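Local atomic coordinates of manganese-containing pseudocatalase (Thermus thermophilus, PDB entry 2V8T), a protein that probably breaks down hydrogen peroxide to water and oxygen, using a pair of manganese ions bound in each subunit of a hexamer. Residues Asp92-Val97 and Ala274-Ala279; Asn21-Val26 and Ser83-Asn88. One frame throughout, in Å; residues are numbered along the deposited sequence.

Interaction 1: residues Asp92-Val97 and Ala274-Ala279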
loop_
_atom_site.group_PDB
_atom_site.type_symbol
_atom_site.label_atom_id
_atom_site.label_comp_id
_atom_site.label_asym_id
_atom_site.label_seq_id
_atom_site.Cartn_x
_atom_site.Cartn_y
_atom_site.Cartn_z
ATOM N N ASP A 92 28.041 -5.739 26.462
ATOM C CA ASP A 92 28.132 -4.354 25.995
ATOM C C ASP A 92 29.136 -4.153 24.885
ATOM O O ASP A 92 29.055 -3.168 24.184
ATOM C CB ASP A 92 28.545 -3.435 27.182
ATOM C CG ASP A 92 27.490 -3.294 28.236
ATOM O OD1 ASP A 92 26.310 -3.586 27.987
ATOM O OD2 ASP A 92 27.851 -2.726 29.316
ATOM N N LEU A 93 30.116 -5.051 24.711
ATOM C CA LEU A 93 31.210 -4.791 23.771
ATOM C C LEU A 93 31.720 -6.091 23.214
ATOM O O LEU A 93 32.218 -6.923 23.982
ATOM C CB LEU A 93 32.331 -3.991 24.431
ATOM C CG LEU A 93 33.552 -3.687 23.506
ATOM C CD1 LEU A 93 33.148 -2.807 22.437
ATOM C CD2 LEU A 93 34.690 -3.196 24.424
ATOM N N GLU A 94 31.643 -6.264 21.906
ATOM C CA GLU A 94 32.290 -7.366 21.263
ATOM C C GLU A 94 33.441 -6.820 20.401
ATOM O O GLU A 94 33.374 -5.731 19.842
ATOM C CB GLU A 94 31.416 -8.266 20.440
ATOM C CG GLU A 94 30.858 -7.627 19.277
ATOM C CD GLU A 94 30.092 -8.613 18.278
ATOM O OE1 GLU A 94 29.304 -8.074 17.529
ATOM O OE2 GLU A 94 30.332 -9.812 18.308
ATOM N N GLU A 95 34.450 -7.623 20.291
ATOM C CA GLU A 95 35.653 -7.297 19.596
ATOM C C GLU A 95 35.898 -8.250 18.419
ATOM O O GLU A 95 35.355 -9.374 18.367
ATOM C CB GLU A 95 36.895 -7.369 20.541
ATOM C CG GLU A 95 36.724 -6.532 21.783
ATOM C CD GLU A 95 37.548 -5.280 21.833
ATOM O OE1 GLU A 95 37.206 -4.347 21.073
ATOM O OE2 GLU A 95 38.499 -5.231 22.650
ATOM N N GLY A 96 36.646 -7.765 17.448
ATOM C CA GLY A 96 37.134 -8.626 16.378
ATOM C C GLY A 96 36.233 -8.815 15.184
ATOM O O GLY A 96 36.632 -9.548 14.247
ATOM N N VAL A 97 35.075 -8.173 15.124
ATOM C CA VAL A 97 34.231 -8.338 13.947
ATOM C C VAL A 97 34.781 -7.561 12.750
ATOM O O VAL A 97 35.078 -6.364 12.863
ATOM C CB VAL A 97 32.789 -7.898 14.295
ATOM C CG1 VAL A 97 31.914 -7.936 13.045
ATOM C CG2 VAL A 97 32.223 -8.787 15.398
ATOM N N ALA A 274 19.723 -6.041 24.022
ATOM C CA ALA A 274 20.358 -6.968 23.091
ATOM C C ALA A 274 21.864 -6.881 23.043
ATOM O O ALA A 274 22.461 -7.774 22.416
ATOM C CB ALA A 274 19.800 -6.741 21.673
ATOM N N GLY A 275 22.467 -5.877 23.667
ATOM C CA GLY A 275 23.903 -5.798 23.678
ATOM C C GLY A 275 24.482 -5.294 22.387
ATOM O O GLY A 275 23.786 -4.782 21.500
ATOM N N HIS A 276 25.794 -5.433 22.234
ATOM C CA HIS A 276 26.493 -4.935 21.053
ATOM C C HIS A 276 26.408 -5.946 19.920
ATOM O O HIS A 276 26.663 -7.125 20.117
ATOM C CB HIS A 276 27.946 -4.683 21.436
ATOM C CG HIS A 276 28.799 -4.092 20.373
ATOM N ND1 HIS A 276 30.162 -4.355 20.360
ATOM C CD2 HIS A 276 28.510 -3.268 19.323
ATOM C CE1 HIS A 276 30.645 -3.690 19.327
ATOM N NE2 HIS A 276 29.682 -3.035 18.669
ATOM N N ASP A 277 26.117 -5.465 18.715
ATOM C CA ASP A 277 26.249 -6.234 17.481
ATOM C C ASP A 277 27.053 -5.373 16.515
ATOM O O ASP A 277 26.529 -4.446 15.879
ATOM C CB ASP A 277 24.871 -6.634 16.921
ATOM C CG ASP A 277 24.931 -7.546 15.709
ATOM O OD1 ASP A 277 25.947 -7.455 14.961
ATOM O OD2 ASP A 277 23.936 -8.288 15.486
ATOM N N ALA A 278 28.369 -5.588 16.495
ATOM C CA ALA A 278 29.262 -4.734 15.722
ATOM C C ALA A 278 28.939 -4.746 14.230
ATOM O O ALA A 278 29.019 -3.713 13.564
ATOM C CB ALA A 278 30.718 -5.154 15.941
ATOM N N ALA A 279 28.607 -5.923 13.673
ATOM C CA ALA A 279 28.263 -5.999 12.263
ATOM C C ALA A 279 27.035 -5.163 11.914
ATOM O O ALA A 279 26.857 -4.713 10.778
ATOM C CB ALA A 279 28.052 -7.432 11.838
HETATM O O HOH W 1 28.446 -8.547 15.016
#

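Interaction 2: residues Asn21-Val26 and Ser83-Asn88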
loop_
_atom_site.group_PDB
_atom_site.type_symbol
_atom_site.label_atom_id
_atom_site.label_comp_id
_atom_site.label_asym_id
_atom_site.label_seq_id
_atom_site.Cartn_x
_atom_site.Cartn_y
_atom_site.Cartn_z
ATOM N N ASN A 21 14.311 -16.752 11.825
ATOM C CA ASN A 21 12.996 -17.119 11.335
ATOM C C ASN A 21 11.949 -17.189 12.461
ATOM O O ASN A 21 10.768 -16.903 12.230
ATOM C CB ASN A 21 13.022 -18.390 10.506
ATOM C CG ASN A 21 13.678 -18.191 9.149
ATOM O OD1 ASN A 21 13.938 -17.047 8.720
ATOM N ND2 ASN A 21 13.885 -19.291 8.438
ATOM N N ALA A 22 12.360 -17.552 13.688
ATOM C CA ALA A 22 11.425 -17.427 14.815
ATOM C C ALA A 22 11.005 -15.963 14.994
ATOM O O ALA A 22 9.820 -15.671 15.186
ATOM C CB ALA A 22 12.022 -17.965 16.083
ATOM N N ALA A 23 11.976 -15.049 14.951
ATOM C CA ALA A 23 11.660 -13.627 15.067
ATOM C C ALA A 23 10.664 -13.194 13.979
ATOM O O ALA A 23 9.748 -12.413 14.218
ATOM C CB ALA A 23 12.928 -12.803 14.996
ATOM N N ALA A 24 10.897 -13.668 12.737
ATOM C CA ALA A 24 10.028 -13.303 11.613
ATOM C C ALA A 24 8.613 -13.774 11.832
ATOM O O ALA A 24 7.666 -13.084 11.444
ATOM C CB ALA A 24 10.598 -13.866 10.310
ATOM N N ALA A 25 8.424 -14.966 12.443
ATOM C CA ALA A 25 7.085 -15.465 12.713
ATOM C C ALA A 25 6.411 -14.635 13.839
ATOM O O ALA A 25 5.251 -14.265 13.756
ATOM C CB ALA A 25 7.140 -16.947 13.104
ATOM N N VAL A 26 7.194 -14.374 14.899
ATOM C CA VAL A 26 6.677 -13.600 16.023
ATOM C C VAL A 26 6.275 -12.183 15.597
ATOM O O VAL A 26 5.378 -11.585 16.192
ATOM C CB VAL A 26 7.667 -13.626 17.221
ATOM C CG1 VAL A 26 7.185 -12.714 18.345
ATOM C CG2 VAL A 26 7.810 -15.065 17.731
ATOM N N SER A 83 15.094 -10.376 21.512
ATOM C CA SER A 83 15.799 -11.475 22.127
ATOM C C SER A 83 16.222 -12.506 21.098
ATOM O O SER A 83 17.346 -13.032 21.152
ATOM C CB SER A 83 14.935 -12.139 23.207
ATOM O OG SER A 83 14.690 -11.303 24.311
ATOM N N LEU A 84 15.317 -12.831 20.175
ATOM C CA LEU A 84 15.590 -13.799 19.120
ATOM C C LEU A 84 16.596 -13.275 18.093
ATOM O O LEU A 84 17.252 -14.085 17.425
ATOM C CB LEU A 84 14.274 -14.200 18.443
ATOM C CG LEU A 84 13.311 -14.970 19.353
ATOM C CD1 LEU A 84 11.889 -14.931 18.741
ATOM C CD2 LEU A 84 13.787 -16.401 19.571
ATOM N N LEU A 85 16.722 -11.958 17.940
ATOM C CA LEU A 85 17.632 -11.377 16.973
ATOM C C LEU A 85 18.990 -10.992 17.563
ATOM O O LEU A 85 19.914 -10.660 16.821
ATOM C CB LEU A 85 17.006 -10.131 16.347
ATOM C CG LEU A 85 15.786 -10.404 15.459
ATOM C CD1 LEU A 85 15.136 -9.110 15.058
ATOM C CD2 LEU A 85 16.168 -11.223 14.228
ATOM N N ALA A 86 19.136 -11.029 18.888
ATOM C CA ALA A 86 20.356 -10.527 19.551
ATOM C C ALA A 86 21.495 -11.502 19.394
ATOM O O ALA A 86 21.418 -12.650 19.772
ATOM C CB ALA A 86 20.059 -10.377 21.057
ATOM N N LYS A 87 22.641 -11.013 18.913
ATOM C CA LYS A 87 23.818 -11.850 18.802
ATOM C C LYS A 87 24.439 -12.088 20.182
ATOM O O LYS A 87 24.857 -13.206 20.500
ATOM C CB LYS A 87 24.849 -11.196 17.858
ATOM C CG LYS A 87 26.106 -12.076 17.708
ATOM C CD LYS A 87 27.213 -11.471 16.901
ATOM C CE LYS A 87 28.472 -12.358 16.901
ATOM N NZ LYS A 87 29.673 -11.697 16.412
ATOM N N ASN A 88 24.608 -10.993 20.936
ATOM C CA ASN A 88 25.323 -10.967 22.208
ATOM C C ASN A 88 24.475 -10.376 23.324
ATOM O O ASN A 88 24.854 -9.366 23.914
ATOM C CB ASN A 88 26.597 -10.120 22.097
ATOM C CG ASN A 88 27.498 -10.602 21.038
ATOM O OD1 ASN A 88 27.846 -9.807 20.049
ATOM N ND2 ASN A 88 27.942 -11.789 21.137
#

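Interaction 1: residues Asp92-Val97 and Ala274-Ala279
H276 takes the backbone amide of E94, and the A278 amide takes its carboxylate, where two irregular loops run nearly the same way outside the ferritin-like four-helix bundle. This is loop-on-loop packing, away from the manganese ions: the segment after helix 57-85 lies along the one before helix 288-299. From G275, whose carbonyl oxygen is hydrogen-bonded to R51 of a second subunit, the chain passes to H276. Its imidazole receives the amide of E94 at its edge, E94 N to ND1 being 2.9 Å and the N-H pointing almost exactly at the ring nitrogen (178°). NE2 is hydrogen-bonded to the carbonyl of F285, so the ring is held at both nitrogens, consistent with a neutral imidazole protonated on NE2. At the root of the ring, H276 CB lies 3.3 Å from D92 O. The E94 side chain crosses that of H276 at about a right angle, its CG 3.5 Å from ND1, and its carboxylate stands 80° to the ring. CG of E94 lies between the backbone N and the carbonyl carbon (chi1 66°), and the extended chain beyond it carries OE1 to D277 and A278. The carboxylate of D277 comes near, E94 OE1 to D277 OD1 4.3 Å, but a water donates to both oxygens and accepts from A279 N, which should ease the repulsion. The anti lone pair of E94 OE1 accepts A278 N at 2.9 Å, while OE2 forms a salt bridge with K87. With an alanine in place of this glutamate the backbone bond to H276 could remain, but the A278 amide and K87 would probably be left without their acceptor. Beyond, the contact turns apolar: V97 CB meets A278 CB at 3.8 Å, and V97 CG1 lies 4.1 Å from A279 CB.

Interaction 2: residues Asn21-Val26 and Ser83-Asn88
A23 offers its methyl group to L84 and L85 together, the last two residues of helix 57-85 before A86 abandons helical geometry. The contact is apolar helix packing: a short alanine-rich helix, 20-26, lies beside the end of one of the long helices of the ferritin-like bundle, and every touching residue is buried. Both leucines have the same conformation. In each, CG is anti to the carbonyl carbon and beside the backbone N (chi1 -66° in L84, -67° in L85), but the roughly 100° step round the helix from one residue to the next sends the two branches to different places. L84 points directly at helix 20-26. Its CB stops 4.0 Å from A23 CB, and CD1 continues alongside the backbone, 3.8 Å from A23 N. The same methyl lies 4.0 Å from A22 CB and 4.2 Å from V26 CG2, so one branch of L84 is held by three residues on one side of the short helix. V26 contributes by the branch that sits beside its own backbone N, CG1 being the one anti to it. L85 starts off to the side and reaches A23 with CD2, 3.7 Å from A23 CB, and with CG just behind it. The A23 methyl thus meets the stem of one leucine and the end of the next. The small side chains of A22 and A23 are consistent with the close approach, A23 CA to L84 CA 5.6 Å. No hydrogen bond crosses between the two segments. Around this junction V173 of helix 172-200 packs on L84 and M177 on V26, H115 of helix 114-117 touches both A23 and L85, and V77 and I81, farther back on helix 57-85, continue the packing against V26.

How the interactions relate
The two contacts follow one another along the chain, both segments of interaction 2 coming earlier than either segment of interaction 1, and their centres are about 16 Å apart. Helix 57-85, which also carries the manganese ligands E70 and H73, ends at interaction 2; the chain leaving it soon enters interaction 1. The K87-E94 salt bridge joins them, and A86 CB packs 3.7 Å from A274 CB. Interaction 2 lies about 15 Å from the chain's centre and interaction 1 about 27 Å, so the order runs outward, with interaction 2 seating helix 20-26 on the bundle and interaction 1 joining the loop after helix 57-85 to the loop before the C-terminal helix 288-299, next to other subunits.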